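Local coordinates for protein histidine--tRNA ligase (Thermus thermophilus, PDB 1H4V) that attaches L-histidine to its cognate tRNA(His) at the expense of ATP, working as a homodimeric class II aminoacyl-tRNA synthetase, at residues T41-E46 / T77-G82; L159-S164 / L247-E252; L333-E338 / E358-P363; R352-A357 / Y415-L420. All blocks are in the same frame, centred on the assembly; numbering follows the deposited sequence.

Contact 1 of 4, residues T41-E46 / T77-G82; sequences TPIFEE and TLRPEG
F44 and L78 face each other as a non-hydrogen-bonded antiparallel pair, their CA atoms 4.2 Å apart. The next pair, E45 with T77, is hydrogen-bonded both ways: E45 N gives to T77 O at 3.0 Å, and T77 N to E45 O at 2.7 Å. A third backbone bond extends the pairing past the strand ends, from R79 N to I43 O at 2.7 Å. CB of F44 meets CD1 of L78 at 4.1 Å, while the F44 ring leads away to pack against F66 of the second subunit. R79 carries the main side-chain contact. With CG anti to the backbone N (chi1 -176°) and a bend at chi3, its chain runs back to T41, whose O lies at the guanidinium edge, 2.6 Å from R79 NH2. The same NH2 makes a weak hydrogen bond to T41 OG1 at 3.0 Å, and NH1 bonds to P109 O. A leucine in place of R79 would probably leave T41 OG1 and P109 O without their guanidinium donors and the loop at T41 less firmly held. The pairing belongs to a small antiparallel sheet of the catalytic domain. Helix 83-92 packs on T41 and supplies R88 as salt-bridge partner of E45, strand 102-111 packs on I43, and the second subunit bonds I43 N through its Q123.

Contact 2 of 4, residues L159-S164 / L247-E252; sequences LKVKLS and LSVPYE
Y251 and L163 meet because their first torsions turn both side chains to the same place: Y251 has CG between its backbone N and carbonyl carbon (chi1 74°), L163 has CG anti to its backbone N (chi1 179°). CD2 of L163 lies 3.8 Å from CD2 of the Y251 ring, approaching obliquely. V161 crosses Y251 at a slant, its CG1 3.9 Å from Y251 CB and its CG2 4.3 Å from V249 CG1, while its CB rests 3.3 Å from P250 O. The backbones run parallel, and E252 bonds to strand 160-165 at two points: its N gives to V161 O at 2.9 Å, and its O accepts from L163 N at 2.9 Å. Strand 251-253 is thereby the outermost strand, within this chain, of the mixed sheet in the class II catalytic core, and strand 267-272 flanks 160-165 on its other side, running antiparallel. Helix 231-246 lies against L163, contributing L237 and L244, and Y251 OH is hydrogen-bonded to OE1 of its E241. The helix closes in a Schellman motif with S248, at positive phi, as C-prime residue, after which V249 and P250 run extended into the strand. K162 NZ and E252 OE2, of opposite charge, stay 5.2 Å apart.

Contact 3 of 4, residues L333-E338 / E358-P363; sequences LIPLTE and EYALAP
L333 and Y359 pair in parallel, CA to CA 4.4 Å, joining the two strands of a beta-alpha-beta crossover (strand 331-335, helix 338-351, strand 357-359) in the anticodon-binding domain. Y359 is straddled by two bonds to L333: L333 N gives to E358 O at 2.7 Å, and L333 O accepts from A360 N at 3.1 Å. CB of L333 touches CB of Y359 at 3.9 Å. Past the L333-Y359 pair, prolines make the contact. P335 CD packs against A360 CB, and P335 O receives the CA-H of P363 in a CA-H...O contact of 3.3 Å. The P363 ring fits against the turn into the helix, with CB near L336 O and CG near the T337 carbonyl carbon. E338, bent at chi2 (73°), brings OE2 across to P363 CD at 3.2 Å. Farther out, helix 338-351 backs the pairing, L347 against L333 and A348 against Y359. The Y359 hydroxyl makes weak hydrogen bonds with E142 and R103 of the second subunit. T337 holds the N-cap of the helix, its OG1 bonded to A340 N. A water closes the outer end, donating to E338 OE1 at 3.1 Å and to L361 O at 3.0 Å.

Contact 4 of 4, residues R352-A357 / Y415-L420; sequences RPRLRA and YLLQAL
L355 carries the apolar contact, pushing both its methyls into the last turn of the C-terminal helix 412-419. CD1 lies tight against L417 CD2 at 3.4 Å and reaches L420 CD1 at 4.2 Å, while CD2 sits against L416 CB at 3.5 Å and L416 CD1 at 3.6 Å. L355 thus packs among three leucines, L420 the most loosely touched, and its chi1 of -115° lies well off the usual staggered values. R354 adds the aliphatic part of its chain: with CG anti to the backbone N (chi1 173°) it crosses L417 at about a right angle, CD 3.7 Å from L417 CD2. F380 of strand 380-384 and L396 of strand 393-398 also pack on L416. Cutting L355 back to an alanine would probably open a gap beside L416 and L417 and leave them without their leucine partner on the loop. The polar bonds lie within the loop. R352 grips A357 O side-on, NE and NH2 each at 3.1 Å and the acceptor near the guanidinium plane, a grip that spans the loop from R352, next to the cis peptide before P353, to A357. The charge of R352 is also met by E349 and by E142 of the second subunit. With no hydrogen bond crossing between them, the two segments are joined by apolar packing alone, while the R352-A357 bonds brace the loop from within.

Contacts 1 and 2 come first along the chain, in series, and contacts 3 and 4 follow with their segments alternating. Contacts 1 and 2 lie in the catalytic domain, centres about 31 Å apart: contact 1 sits in the small antiparallel sheet, contact 2 at one border of the large mixed sheet as this chain forms it. Contacts 3 and 4, centres about 19 Å apart, share the anticodon-binding domain, where loop 352-357 leads from helix 338-351 into strand 357-359. They touch where the Y359 ring meets R352. The centres of contacts 2 and 3 are about 58 Å apart, on opposite sides of the chain's centre. All four reach the second subunit, contact 2 through L247 alone, so both domains take part in the dimer.

Contact 1 of 4, residues T41-E46 / T77-G82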
loop_
_atom_site.group_PDB
_atom_site.type_symbol
_atom_site.label_atom_id
_atom_site.label_comp_id
_atom_site.label_asym_id
_atom_site.label_seq_id
_atom_site.Cartn_x
_atom_site.Cartn_y
_atom_site.Cartn_z
ATOM N N THR A 41 -3.314 -1.686 -9.286
ATOM C CA THR A 41 -3.553 -2.933 -10.003
ATOM C C THR A 41 -3.208 -4.107 -9.105
ATOM O O THR A 41 -2.611 -3.930 -8.039
ATOM C CB THR A 41 -2.701 -3.034 -11.282
ATOM O OG1 THR A 41 -1.309 -3.074 -10.938
ATOM C CG2 THR A 41 -2.961 -1.846 -12.176
ATOM N N PRO A 42 -3.585 -5.328 -9.518
ATOM C CA PRO A 42 -3.281 -6.503 -8.697
ATOM C C PRO A 42 -1.791 -6.824 -8.613
ATOM O O PRO A 42 -0.998 -6.410 -9.458
ATOM C CB PRO A 42 -4.071 -7.614 -9.388
ATOM C CG PRO A 42 -5.257 -6.884 -9.932
ATOM C CD PRO A 42 -4.599 -5.661 -10.535
ATOM N N ILE A 43 -1.422 -7.563 -7.574
ATOM C CA ILE A 43 -0.040 -7.967 -7.372
ATOM C C ILE A 43 0.412 -8.927 -8.486
ATOM O O ILE A 43 1.575 -8.940 -8.870
ATOM C CB ILE A 43 0.118 -8.647 -6.002
ATOM C CG1 ILE A 43 -0.163 -7.631 -4.881
ATOM C CG2 ILE A 43 1.485 -9.270 -5.887
ATOM C CD1 ILE A 43 0.833 -6.475 -4.775
ATOM N N PHE A 44 -0.507 -9.740 -8.994
ATOM C CA PHE A 44 -0.171 -10.664 -10.076
ATOM C C PHE A 44 -1.194 -10.589 -11.197
ATOM O O PHE A 44 -2.329 -10.155 -10.993
ATOM C CB PHE A 44 -0.049 -12.113 -9.567
ATOM C CG PHE A 44 -1.285 -12.649 -8.884
ATOM C CD1 PHE A 44 -2.463 -12.858 -9.593
ATOM C CD2 PHE A 44 -1.253 -12.974 -7.532
ATOM C CE1 PHE A 44 -3.600 -13.387 -8.964
ATOM C CE2 PHE A 44 -2.383 -13.503 -6.892
ATOM C CZ PHE A 44 -3.561 -13.709 -7.614
ATOM N N GLU A 45 -0.776 -11.009 -12.384
ATOM C CA GLU A 45 -1.635 -10.998 -13.566
ATOM C C GLU A 45 -1.267 -12.144 -14.492
ATOM O O GLU A 45 -0.309 -12.890 -14.237
ATOM C CB GLU A 45 -1.467 -9.681 -14.330
ATOM C CG GLU A 45 -1.664 -8.472 -13.464
ATOM C CD GLU A 45 -2.378 -7.351 -14.172
ATOM O OE1 GLU A 45 -3.147 -7.631 -15.117
ATOM O OE2 GLU A 45 -2.188 -6.191 -13.763
ATOM N N GLU A 46 -2.028 -12.287 -15.569
ATOM C CA GLU A 46 -1.726 -13.331 -16.534
ATOM C C GLU A 46 -0.364 -12.975 -17.095
ATOM O O GLU A 46 -0.096 -11.819 -17.422
ATOM C CB GLU A 46 -2.739 -13.353 -17.669
ATOM C CG GLU A 46 -4.096 -13.852 -17.298
ATOM C CD GLU A 46 -4.887 -14.218 -18.532
ATOM O OE1 GLU A 46 -4.386 -15.062 -19.316
ATOM O OE2 GLU A 46 -5.995 -13.662 -18.725
ATOM N N THR A 77 1.789 -14.241 -13.203
ATOM C CA THR A 77 3.077 -13.608 -12.935
ATOM C C THR A 77 2.991 -12.435 -11.955
ATOM O O THR A 77 2.094 -11.601 -12.035
ATOM C CB THR A 77 3.742 -13.119 -14.265
ATOM O OG1 THR A 77 4.226 -14.251 -15.010
ATOM C CG2 THR A 77 4.900 -12.179 -13.981
ATOM N N LEU A 78 3.930 -12.391 -11.020
ATOM C CA LEU A 78 4.005 -11.314 -10.037
ATOM C C LEU A 78 4.421 -10.049 -10.790
ATOM O O LEU A 78 5.383 -10.067 -11.551
ATOM C CB LEU A 78 5.046 -11.660 -8.967
ATOM C CG LEU A 78 4.572 -12.114 -7.582
ATOM C CD1 LEU A 78 3.416 -13.067 -7.694
ATOM C CD2 LEU A 78 5.721 -12.764 -6.845
ATOM N N ARG A 79 3.683 -8.964 -10.582
ATOM C CA ARG A 79 3.958 -7.694 -11.245
ATOM C C ARG A 79 5.440 -7.274 -11.231
ATOM O O ARG A 79 6.006 -7.003 -10.172
ATOM C CB ARG A 79 3.123 -6.590 -10.600
ATOM C CG ARG A 79 3.262 -5.250 -11.276
ATOM C CD ARG A 79 3.022 -4.141 -10.273
ATOM N NE ARG A 79 1.642 -4.109 -9.824
ATOM C CZ ARG A 79 1.270 -3.772 -8.599
ATOM N NH1 ARG A 79 2.182 -3.450 -7.698
ATOM N NH2 ARG A 79 -0.016 -3.731 -8.289
ATOM N N PRO A 80 6.078 -7.213 -12.416
ATOM C CA PRO A 80 7.487 -6.826 -12.564
ATOM C C PRO A 80 7.668 -5.359 -12.964
ATOM O O PRO A 80 8.754 -4.797 -12.831
ATOM C CB PRO A 80 7.970 -7.752 -13.665
ATOM C CG PRO A 80 6.802 -7.734 -14.583
ATOM C CD PRO A 80 5.598 -7.865 -13.649
ATOM N N GLU A 81 6.599 -4.756 -13.472
ATOM C CA GLU A 81 6.617 -3.362 -13.922
ATOM C C GLU A 81 5.211 -2.799 -13.769
ATOM O O GLU A 81 4.260 -3.542 -13.556
ATOM C CB GLU A 81 7.013 -3.275 -15.400
ATOM C CG GLU A 81 5.992 -3.929 -16.324
ATOM C CD GLU A 81 6.090 -3.438 -17.757
ATOM O OE1 GLU A 81 7.174 -3.581 -18.363
ATOM O OE2 GLU A 81 5.083 -2.905 -18.278
ATOM N N GLY A 82 5.077 -1.489 -13.912
ATOM C CA GLY A 82 3.769 -0.885 -13.773
ATOM C C GLY A 82 3.037 -0.538 -15.054
ATOM O O GLY A 82 1.811 -0.681 -15.118
#

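Contact 2 of 4, residues L159-S164 / L247-E252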
loop_
_atom_site.group_PDB
_atom_site.type_symbol
_atom_site.label_atom_id
_atom_site.label_comp_id
_atom_site.label_asym_id
_atom_site.label_seq_id
_atom_site.Cartn_x
_atom_site.Cartn_y
_atom_site.Cartn_z
ATOM N N LEU A 159 20.173 17.241 -9.550
ATOM C CA LEU A 159 19.416 16.286 -10.343
ATOM C C LEU A 159 19.772 16.512 -11.802
ATOM O O LEU A 159 19.637 17.626 -12.300
ATOM C CB LEU A 159 17.912 16.503 -10.140
ATOM C CG LEU A 159 17.355 16.100 -8.779
ATOM C CD1 LEU A 159 15.878 16.463 -8.678
ATOM C CD2 LEU A 159 17.562 14.605 -8.600
ATOM N N LYS A 160 20.233 15.461 -12.476
ATOM C CA LYS A 160 20.610 15.560 -13.885
ATOM C C LYS A 160 19.546 14.933 -14.794
ATOM O O LYS A 160 19.279 13.733 -14.719
ATOM C CB LYS A 160 21.959 14.863 -14.135
ATOM C CG LYS A 160 23.106 15.279 -13.210
ATOM C CD LYS A 160 23.549 16.721 -13.430
ATOM C CE LYS A 160 24.672 17.097 -12.453
ATOM N NZ LYS A 160 25.082 18.535 -12.541
ATOM N N VAL A 161 18.947 15.752 -15.652
ATOM C CA VAL A 161 17.935 15.276 -16.579
ATOM C C VAL A 161 18.546 14.950 -17.937
ATOM O O VAL A 161 19.152 15.807 -18.574
ATOM C CB VAL A 161 16.830 16.330 -16.780
ATOM C CG1 VAL A 161 15.808 15.839 -17.797
ATOM C CG2 VAL A 161 16.165 16.619 -15.454
ATOM N N LYS A 162 18.390 13.707 -18.378
ATOM C CA LYS A 162 18.925 13.299 -19.669
ATOM C C LYS A 162 17.788 12.942 -20.611
ATOM O O LYS A 162 16.915 12.148 -20.286
ATOM C CB LYS A 162 19.912 12.147 -19.486
ATOM C CG LYS A 162 21.082 12.594 -18.622
ATOM C CD LYS A 162 22.241 11.633 -18.610
ATOM C CE LYS A 162 23.358 12.174 -17.727
ATOM N NZ LYS A 162 23.729 13.580 -18.098
ATOM N N LEU A 163 17.802 13.573 -21.777
ATOM C CA LEU A 163 16.763 13.401 -22.777
ATOM C C LEU A 163 17.299 12.787 -24.065
ATOM O O LEU A 163 18.482 12.887 -24.372
ATOM C CB LEU A 163 16.127 14.769 -23.065
ATOM C CG LEU A 163 15.008 14.876 -24.103
ATOM C CD1 LEU A 163 13.815 14.041 -23.675
ATOM C CD2 LEU A 163 14.604 16.334 -24.260
ATOM N N SER A 164 16.415 12.146 -24.817
ATOM C CA SER A 164 16.797 11.523 -26.070
ATOM C C SER A 164 15.555 11.033 -26.789
ATOM O O SER A 164 14.429 11.259 -26.335
ATOM C CB SER A 164 17.736 10.341 -25.810
ATOM O OG SER A 164 18.095 9.693 -27.022
ATOM N N LEU A 247 10.295 25.834 -19.561
ATOM C CA LEU A 247 9.960 25.527 -18.173
ATOM C C LEU A 247 11.187 25.569 -17.275
ATOM O O LEU A 247 11.136 25.160 -16.118
ATOM C CB LEU A 247 9.312 24.150 -18.086
ATOM C CG LEU A 247 7.875 24.109 -18.605
ATOM C CD1 LEU A 247 7.455 22.680 -18.900
ATOM C CD2 LEU A 247 6.968 24.761 -17.582
ATOM N N SER A 248 12.289 26.072 -17.816
ATOM C CA SER A 248 13.535 26.169 -17.074
ATOM C C SER A 248 14.041 24.842 -16.523
ATOM O O SER A 248 14.729 24.816 -15.501
ATOM C CB SER A 248 13.405 27.184 -15.929
ATOM O OG SER A 248 13.504 28.513 -16.411
ATOM N N VAL A 249 13.712 23.739 -17.186
ATOM C CA VAL A 249 14.202 22.442 -16.730
ATOM C C VAL A 249 15.520 22.146 -17.438
ATOM O O VAL A 249 15.556 21.931 -18.650
ATOM C CB VAL A 249 13.198 21.289 -17.029
ATOM C CG1 VAL A 249 13.876 19.937 -16.847
ATOM C CG2 VAL A 249 12.004 21.384 -16.088
ATOM N N PRO A 250 16.626 22.153 -16.689
ATOM C CA PRO A 250 17.933 21.874 -17.292
ATOM C C PRO A 250 18.028 20.422 -17.747
ATOM O O PRO A 250 17.787 19.510 -16.964
ATOM C CB PRO A 250 18.907 22.180 -16.159
ATOM C CG PRO A 250 18.116 21.793 -14.931
ATOM C CD PRO A 250 16.746 22.377 -15.236
ATOM N N TYR A 251 18.368 20.210 -19.014
ATOM C CA TYR A 251 18.503 18.862 -19.541
ATOM C C TYR A 251 19.711 18.758 -20.460
ATOM O O TYR A 251 20.279 19.763 -20.887
ATOM C CB TYR A 251 17.252 18.434 -20.314
ATOM C CG TYR A 251 17.116 19.078 -21.671
ATOM C CD1 TYR A 251 16.655 20.388 -21.797
ATOM C CD2 TYR A 251 17.471 18.387 -22.831
ATOM C CE1 TYR A 251 16.550 20.996 -23.046
ATOM C CE2 TYR A 251 17.373 18.987 -24.087
ATOM C CZ TYR A 251 16.910 20.294 -24.187
ATOM O OH TYR A 251 16.800 20.905 -25.417
ATOM N N GLU A 252 20.083 17.522 -20.769
ATOM C CA GLU A 252 21.221 17.247 -21.626
ATOM C C GLU A 252 20.820 16.135 -22.593
ATOM O O GLU A 252 20.262 15.117 -22.181
ATOM C CB GLU A 252 22.403 16.791 -20.766
ATOM C CG GLU A 252 23.735 16.720 -21.489
ATOM C CD GLU A 252 24.652 17.886 -21.145
ATOM O OE1 GLU A 252 24.241 19.053 -21.348
ATOM O OE2 GLU A 252 25.786 17.630 -20.673
#

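Contact 3 of 4, residues L333-E338 / E358-P363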
loop_
_atom_site.group_PDB
_atom_site.type_symbol
_atom_site.label_atom_id
_atom_site.label_comp_id
_atom_site.label_asym_id
_atom_site.label_seq_id
_atom_site.Cartn_x
_atom_site.Cartn_y
_atom_site.Cartn_z
ATOM N N LEU A 333 0.040 6.925 30.862
ATOM C CA LEU A 333 -0.466 6.624 32.200
ATOM C C LEU A 333 0.359 5.623 32.989
ATOM O O LEU A 333 0.668 4.535 32.507
ATOM C CB LEU A 333 -1.897 6.106 32.100
ATOM C CG LEU A 333 -2.954 7.189 31.927
ATOM C CD1 LEU A 333 -4.218 6.607 31.313
ATOM C CD2 LEU A 333 -3.231 7.818 33.287
ATOM N N ILE A 334 0.693 5.991 34.222
ATOM C CA ILE A 334 1.493 5.131 35.087
ATOM C C ILE A 334 0.652 4.642 36.268
ATOM O O ILE A 334 0.315 5.418 37.169
ATOM C CB ILE A 334 2.728 5.881 35.656
ATOM C CG1 ILE A 334 3.681 6.261 34.531
ATOM C CG2 ILE A 334 3.447 5.025 36.696
ATOM C CD1 ILE A 334 3.196 7.372 33.670
ATOM N N PRO A 335 0.285 3.350 36.275
ATOM C CA PRO A 335 -0.514 2.815 37.386
ATOM C C PRO A 335 0.448 2.584 38.550
ATOM O O PRO A 335 1.551 2.088 38.348
ATOM C CB PRO A 335 -1.079 1.509 36.817
ATOM C CG PRO A 335 -0.024 1.075 35.850
ATOM C CD PRO A 335 0.418 2.364 35.187
ATOM N N LEU A 336 0.059 2.973 39.759
ATOM C CA LEU A 336 0.941 2.789 40.906
ATOM C C LEU A 336 0.665 1.488 41.643
ATOM O O LEU A 336 1.554 0.932 42.285
ATOM C CB LEU A 336 0.828 3.985 41.850
ATOM C CG LEU A 336 1.216 5.278 41.135
ATOM C CD1 LEU A 336 1.060 6.467 42.066
ATOM C CD2 LEU A 336 2.647 5.156 40.641
ATOM N N THR A 337 -0.566 1.004 41.557
ATOM C CA THR A 337 -0.910 -0.257 42.198
ATOM C C THR A 337 -1.361 -1.207 41.101
ATOM O O THR A 337 -1.578 -0.790 39.960
ATOM C CB THR A 337 -2.062 -0.112 43.229
ATOM O OG1 THR A 337 -3.255 0.322 42.564
ATOM C CG2 THR A 337 -1.686 0.882 44.311
ATOM N N GLU A 338 -1.512 -2.479 41.455
ATOM C CA GLU A 338 -1.930 -3.493 40.509
ATOM C C GLU A 338 -3.368 -3.268 40.060
ATOM O O GLU A 338 -3.710 -3.536 38.913
ATOM C CB GLU A 338 -1.798 -4.878 41.138
ATOM C CG GLU A 338 -1.897 -6.004 40.125
ATOM C CD GLU A 338 -0.656 -6.114 39.247
ATOM O OE1 GLU A 338 -0.759 -6.707 38.150
ATOM O OE2 GLU A 338 0.422 -5.623 39.655
ATOM N N GLU A 358 -1.410 6.097 26.143
ATOM C CA GLU A 358 -0.843 4.790 26.420
ATOM C C GLU A 358 -0.681 4.577 27.914
ATOM O O GLU A 358 -0.813 5.507 28.704
ATOM C CB GLU A 358 0.495 4.643 25.694
ATOM C CG GLU A 358 0.335 4.633 24.175
ATOM C CD GLU A 358 1.660 4.621 23.429
ATOM O OE1 GLU A 358 2.479 3.710 23.682
ATOM O OE2 GLU A 358 1.875 5.521 22.584
ATOM N N TYR A 359 -0.390 3.347 28.306
ATOM C CA TYR A 359 -0.256 3.036 29.717
ATOM C C TYR A 359 0.683 1.859 29.939
ATOM O O TYR A 359 0.848 1.016 29.064
ATOM C CB TYR A 359 -1.639 2.703 30.277
ATOM C CG TYR A 359 -2.286 1.537 29.562
ATOM C CD1 TYR A 359 -1.954 0.220 29.889
ATOM C CD2 TYR A 359 -3.167 1.747 28.501
ATOM C CE1 TYR A 359 -2.473 -0.852 29.172
ATOM C CE2 TYR A 359 -3.693 0.680 27.780
ATOM C CZ TYR A 359 -3.336 -0.615 28.119
ATOM O OH TYR A 359 -3.809 -1.671 27.377
ATOM N N ALA A 360 1.294 1.806 31.118
ATOM C CA ALA A 360 2.198 0.716 31.459
ATOM C C ALA A 360 1.329 -0.427 31.969
ATOM O O ALA A 360 0.289 -0.186 32.586
ATOM C CB ALA A 360 3.178 1.166 32.547
ATOM N N LEU A 361 1.746 -1.662 31.707
ATOM C CA LEU A 361 0.979 -2.824 32.148
ATOM C C LEU A 361 1.275 -3.300 33.560
ATOM O O LEU A 361 0.554 -4.141 34.086
ATOM C CB LEU A 361 1.177 -3.998 31.196
ATOM C CG LEU A 361 0.108 -4.197 30.125
ATOM C CD1 LEU A 361 0.430 -5.476 29.339
ATOM C CD2 LEU A 361 -1.266 -4.293 30.779
ATOM N N ALA A 362 2.331 -2.784 34.173
ATOM C CA ALA A 362 2.676 -3.191 35.532
ATOM C C ALA A 362 2.903 -1.968 36.400
ATOM O O ALA A 362 3.226 -0.896 35.898
ATOM C CB ALA A 362 3.933 -4.058 35.520
ATOM N N PRO A 363 2.719 -2.104 37.722
ATOM C CA PRO A 363 2.938 -0.941 38.589
ATOM C C PRO A 363 4.423 -0.606 38.637
ATOM O O PRO A 363 5.265 -1.411 38.239
ATOM C CB PRO A 363 2.430 -1.415 39.948
ATOM C CG PRO A 363 1.416 -2.470 39.596
ATOM C CD PRO A 363 2.102 -3.210 38.475
HETATM O O HOH W 1 -1.483 -6.083 35.229
#

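Contact 4 of 4, residues R352-A357 / Y415-L420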
loop_
_atom_site.group_PDB
_atom_site.type_symbol
_atom_site.label_atom_id
_atom_site.label_comp_id
_atom_site.label_asym_id
_atom_site.label_seq_id
_atom_site.Cartn_x
_atom_site.Cartn_y
_atom_site.Cartn_z
ATOM N N ARG A 352 -9.162 7.745 23.780
ATOM C CA ARG A 352 -8.869 7.379 22.388
ATOM C C ARG A 352 -10.146 7.383 21.559
ATOM O O ARG A 352 -11.232 7.169 22.091
ATOM C CB ARG A 352 -8.291 5.972 22.294
ATOM C CG ARG A 352 -7.033 5.703 23.049
ATOM C CD ARG A 352 -6.945 4.202 23.292
ATOM N NE ARG A 352 -5.675 3.829 23.873
ATOM C CZ ARG A 352 -5.344 2.596 24.226
ATOM N NH1 ARG A 352 -6.206 1.594 24.059
ATOM N NH2 ARG A 352 -4.137 2.370 24.731
ATOM N N PRO A 353 -10.024 7.581 20.235
ATOM C CA PRO A 353 -8.761 7.816 19.524
ATOM C C PRO A 353 -8.442 9.294 19.286
ATOM O O PRO A 353 -7.473 9.616 18.599
ATOM C CB PRO A 353 -8.979 7.076 18.218
ATOM C CG PRO A 353 -10.409 7.384 17.941
ATOM C CD PRO A 353 -11.068 7.150 19.289
ATOM N N ARG A 354 -9.251 10.194 19.843
ATOM C CA ARG A 354 -9.015 11.624 19.655
ATOM C C ARG A 354 -7.652 12.008 20.200
ATOM O O ARG A 354 -6.981 12.896 19.680
ATOM C CB ARG A 354 -10.096 12.451 20.352
ATOM C CG ARG A 354 -9.823 13.951 20.329
ATOM C CD ARG A 354 -10.981 14.746 20.898
ATOM N NE ARG A 354 -12.148 14.700 20.020
ATOM C CZ ARG A 354 -13.245 15.429 20.194
ATOM N NH1 ARG A 354 -13.334 16.268 21.220
ATOM N NH2 ARG A 354 -14.250 15.327 19.334
ATOM N N LEU A 355 -7.241 11.324 21.254
ATOM C CA LEU A 355 -5.948 11.588 21.860
ATOM C C LEU A 355 -5.174 10.285 21.829
ATOM O O LEU A 355 -5.774 9.219 21.860
ATOM C CB LEU A 355 -6.146 12.036 23.310
ATOM C CG LEU A 355 -5.778 13.443 23.781
ATOM C CD1 LEU A 355 -6.032 14.487 22.705
ATOM C CD2 LEU A 355 -6.593 13.741 25.025
ATOM N N ARG A 356 -3.853 10.358 21.736
ATOM C CA ARG A 356 -3.055 9.144 21.771
ATOM C C ARG A 356 -2.691 8.929 23.246
ATOM O O ARG A 356 -1.890 9.673 23.819
ATOM C CB ARG A 356 -1.798 9.299 20.922
ATOM C CG ARG A 356 -0.906 8.063 20.926
ATOM C CD ARG A 356 0.253 8.205 19.951
ATOM N NE ARG A 356 1.319 7.264 20.256
ATOM C CZ ARG A 356 2.544 7.331 19.744
ATOM N NH1 ARG A 356 2.855 8.297 18.892
ATOM N NH2 ARG A 356 3.466 6.444 20.103
ATOM N N ALA A 357 -3.297 7.924 23.866
ATOM C CA ALA A 357 -3.042 7.651 25.278
ATOM C C ALA A 357 -2.566 6.228 25.503
ATOM O O ALA A 357 -3.230 5.271 25.107
ATOM C CB ALA A 357 -4.305 7.918 26.092
ATOM N N TYR A 415 -9.618 18.886 29.561
ATOM C CA TYR A 415 -8.394 19.536 29.993
ATOM C C TYR A 415 -7.246 19.277 29.016
ATOM O O TYR A 415 -6.525 20.203 28.623
ATOM C CB TYR A 415 -8.010 19.032 31.379
ATOM C CG TYR A 415 -6.710 19.596 31.885
ATOM C CD1 TYR A 415 -6.678 20.790 32.618
ATOM C CD2 TYR A 415 -5.503 18.959 31.601
ATOM C CE1 TYR A 415 -5.465 21.334 33.053
ATOM C CE2 TYR A 415 -4.289 19.490 32.026
ATOM C CZ TYR A 415 -4.273 20.671 32.750
ATOM O OH TYR A 415 -3.067 21.179 33.174
ATOM N N LEU A 416 -7.074 18.013 28.636
ATOM C CA LEU A 416 -6.006 17.631 27.719
ATOM C C LEU A 416 -6.179 18.290 26.358
ATOM O O LEU A 416 -5.200 18.711 25.742
ATOM C CB LEU A 416 -5.961 16.111 27.556
ATOM C CG LEU A 416 -5.480 15.297 28.759
ATOM C CD1 LEU A 416 -5.891 13.859 28.586
ATOM C CD2 LEU A 416 -3.969 15.406 28.898
ATOM N N LEU A 417 -7.425 18.386 25.900
ATOM C CA LEU A 417 -7.713 19.000 24.606
ATOM C C LEU A 417 -7.439 20.502 24.616
ATOM O O LEU A 417 -6.935 21.054 23.643
ATOM C CB LEU A 417 -9.168 18.743 24.205
ATOM C CG LEU A 417 -9.350 18.148 22.805
ATOM C CD1 LEU A 417 -8.910 19.150 21.744
ATOM C CD2 LEU A 417 -8.538 16.856 22.698
ATOM N N GLN A 418 -7.773 21.161 25.719
ATOM C CA GLN A 418 -7.536 22.592 25.850
ATOM C C GLN A 418 -6.035 22.856 25.897
ATOM O O GLN A 418 -5.560 23.886 25.425
ATOM C CB GLN A 418 -8.187 23.111 27.134
ATOM C CG GLN A 418 -7.764 24.515 27.549
ATOM C CD GLN A 418 -8.232 25.591 26.584
ATOM O OE1 GLN A 418 -9.432 25.731 26.319
ATOM N NE2 GLN A 418 -7.286 26.365 26.059
ATOM N N ALA A 419 -5.289 21.917 26.468
ATOM C CA ALA A 419 -3.846 22.063 26.591
ATOM C C ALA A 419 -3.068 21.663 25.340
ATOM O O ALA A 419 -2.015 22.226 25.053
ATOM C CB ALA A 419 -3.352 21.261 27.791
ATOM N N LEU A 420 -3.586 20.692 24.596
ATOM C CA LEU A 420 -2.914 20.224 23.389
ATOM C C LEU A 420 -3.490 20.864 22.134
ATOM O O LEU A 420 -3.262 20.384 21.023
ATOM C CB LEU A 420 -3.018 18.696 23.284
ATOM C CG LEU A 420 -2.274 17.842 24.319
ATOM C CD1 LEU A 420 -2.556 16.379 24.048
ATOM C CD2 LEU A 420 -0.776 18.104 24.259
#